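Local coordinates for enoyl-CoA hydratase/isomerase family protein (Ruegeria pomeroyi, PDB 3L3S) that belongs to the crotonase superfamily and probably acts as a hydro-lyase of the enoyl-CoA hydratase/isomerase type, at residues 215-218 / 219-223. Numbering follows the deposited sequence.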
loop_
_atom_site.group_PDB
_atom_site.type_symbol
_atom_site.label_atom_id
_atom_site.label_comp_id
_atom_site.label_asym_id
_atom_site.label_seq_id
_atom_site.Cartn_x
_atom_site.Cartn_y
_atom_site.Cartn_z
ATOM N N ARG B 215 20.462 -1.105 -12.297
ATOM C CA ARG B 215 19.528 -0.573 -13.285
ATOM C C ARG B 215 18.111 -1.033 -12.892
ATOM O O ARG B 215 17.165 -0.259 -12.948
ATOM C CB ARG B 215 19.902 -1.092 -14.675
ATOM C CG ARG B 215 19.259 -0.373 -15.843
ATOM C CD ARG B 215 19.983 0.907 -16.231
ATOM N NE ARG B 215 19.220 1.641 -17.239
ATOM C CZ ARG B 215 18.481 2.721 -16.989
ATOM N NH1 ARG B 215 18.400 3.214 -15.757
ATOM N NH2 ARG B 215 17.799 3.297 -17.968
ATOM N N GLY B 216 18.018 -2.264 -12.387
ATOM C CA GLY B 216 16.750 -2.838 -11.964
ATOM C C GLY B 216 16.146 -2.202 -10.725
ATOM O O GLY B 216 14.931 -1.995 -10.661
ATOM N N LEU B 217 17.002 -1.870 -9.758
ATOM C CA LEU B 217 16.578 -1.227 -8.515
ATOM C C LEU B 217 16.165 0.211 -8.787
ATOM O O LEU B 217 15.148 0.673 -8.271
ATOM C CB LEU B 217 17.707 -1.218 -7.479
ATOM C CG LEU B 217 17.417 -1.635 -6.027
ATOM C CD1 LEU B 217 18.615 -1.268 -5.198
ATOM C CD2 LEU B 217 16.161 -1.007 -5.405
ATOM N N GLU B 218 16.951 0.897 -9.614
ATOM C CA GLU B 218 16.701 2.289 -9.978
ATOM C C GLU B 218 15.369 2.434 -10.702
ATOM O O GLU B 218 14.555 3.288 -10.343
ATOM C CB GLU B 218 17.845 2.828 -10.833
ATOM C CG GLU B 218 17.840 4.330 -11.037
ATOM C CD GLU B 218 19.195 4.856 -11.454
ATOM O OE1 GLU B 218 19.756 4.349 -12.454
ATOM O OE2 GLU B 218 19.709 5.764 -10.765
ATOM N N THR B 219 15.117 1.519 -11.636
ATOM C CA THR B 219 13.883 1.497 -12.421
ATOM C C THR B 219 12.667 1.217 -11.523
ATOM O O THR B 219 11.628 1.859 -11.692
ATOM C CB THR B 219 13.995 0.456 -13.556
ATOM O OG1 THR B 219 15.117 0.786 -14.382
ATOM C CG2 THR B 219 12.757 0.424 -14.417
ATOM N N LEU B 220 12.839 0.331 -10.531
ATOM C CA LEU B 220 11.772 -0.032 -9.581
ATOM C C LEU B 220 11.309 1.167 -8.751
ATOM O O LEU B 220 10.109 1.410 -8.623
ATOM C CB LEU B 220 12.214 -1.198 -8.674
ATOM C CG LEU B 220 11.417 -1.672 -7.441
ATOM C CD1 LEU B 220 9.975 -2.088 -7.792
ATOM C CD2 LEU B 220 12.163 -2.828 -6.781
ATOM N N ASN B 221 12.277 1.933 -8.248
ATOM C CA ASN B 221 12.021 3.123 -7.443
ATOM C C ASN B 221 11.320 4.208 -8.250
ATOM O O ASN B 221 10.363 4.825 -7.769
ATOM C CB ASN B 221 13.331 3.678 -6.864
ATOM C CG ASN B 221 13.937 2.773 -5.808
ATOM O OD1 ASN B 221 13.218 2.102 -5.053
ATOM N ND2 ASN B 221 15.268 2.743 -5.750
ATOM N N ARG B 222 11.777 4.395 -9.487
ATOM C CA ARG B 222 11.217 5.389 -10.390
ATOM C C ARG B 222 9.785 5.103 -10.839
ATOM O O ARG B 222 8.947 6.008 -10.841
ATOM C CB ARG B 222 12.114 5.555 -11.611
ATOM C CG ARG B 222 13.397 6.310 -11.339
ATOM C CD ARG B 222 14.307 6.325 -12.558
ATOM N NE ARG B 222 15.305 7.396 -12.472
ATOM C CZ ARG B 222 16.466 7.414 -13.126
ATOM N NH1 ARG B 222 16.813 6.414 -13.933
ATOM N NH2 ARG B 222 17.266 8.462 -13.007
ATOM N N HIS B 223 9.479 3.836 -11.127
ATOM C CA HIS B 223 8.147 3.495 -11.605
ATOM C C HIS B 223 7.028 3.424 -10.562
ATOM O O HIS B 223 5.838 3.472 -10.907
ATOM C CB HIS B 223 8.184 2.300 -12.578
ATOM C CG HIS B 223 8.263 0.953 -11.933
ATOM N ND1 HIS B 223 7.404 0.548 -10.936
ATOM C CD2 HIS B 223 9.074 -0.099 -12.180
ATOM C CE1 HIS B 223 7.684 -0.695 -10.594
ATOM N NE2 HIS B 223 8.694 -1.112 -11.335
#
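Glu218 and Arg222, one helical turn apart, send their side chains out alongside each other in the same direction, and their flat ends lie stacked, carboxylate and guanidinium planes only 17° apart. Glu218 CG sits over one face of the guanidinium, nearer its edge than its centre, 3.7 Å from Arg222 NH1. Glu218 OE1 stands off that plane, 3.9 Å from Arg222 NH1, so the attraction in this long salt bridge is electrostatic rather than a directed N-H bond. Arg215 approaches the same oxygen, its NH1 3.7 Å from Glu218 OE1 in a second long ion pair; the bend in its chain at chi2 (82°) turns the guanidinium along the helix toward the carboxylate. Arg215 NH1 and Arg222 NH1 lie 4.0 Å apart, each at the edge of the other guanidinium, with the planes nearly perpendicular, and the shared carboxylate probably balances their charges. With an alanine here instead of Glu218, the two arginines would probably be left close together without their common counter-charge, and the Arg222 guanidinium would lose the chain stacked on it.

Beneath this surface network, Arg215 O accepts two bonds from one residue: Thr219 N at 3.0 Å and Thr219 OG1 at 2.7 Å, arriving from opposite faces of the carbonyl plane. The hydroxyl reaches back because OG1 stands beside its own backbone N (chi1 -58°). Successive i to i+4 bonds continue the spiral, including Arg222 N to Glu218 O at 3.1 Å. Further out, Arg215 and Thr219 pack on Val238 of helix 228-244, while Leu217 meets Leu169 of a second subunit. Ion pairs at i to i+3 and i to i+4 are common on solvent-facing helix surfaces; with Leu217 and Leu220 buried, helix 210-223 is amphipathic, in the C-terminal helical region of a crotonase fold.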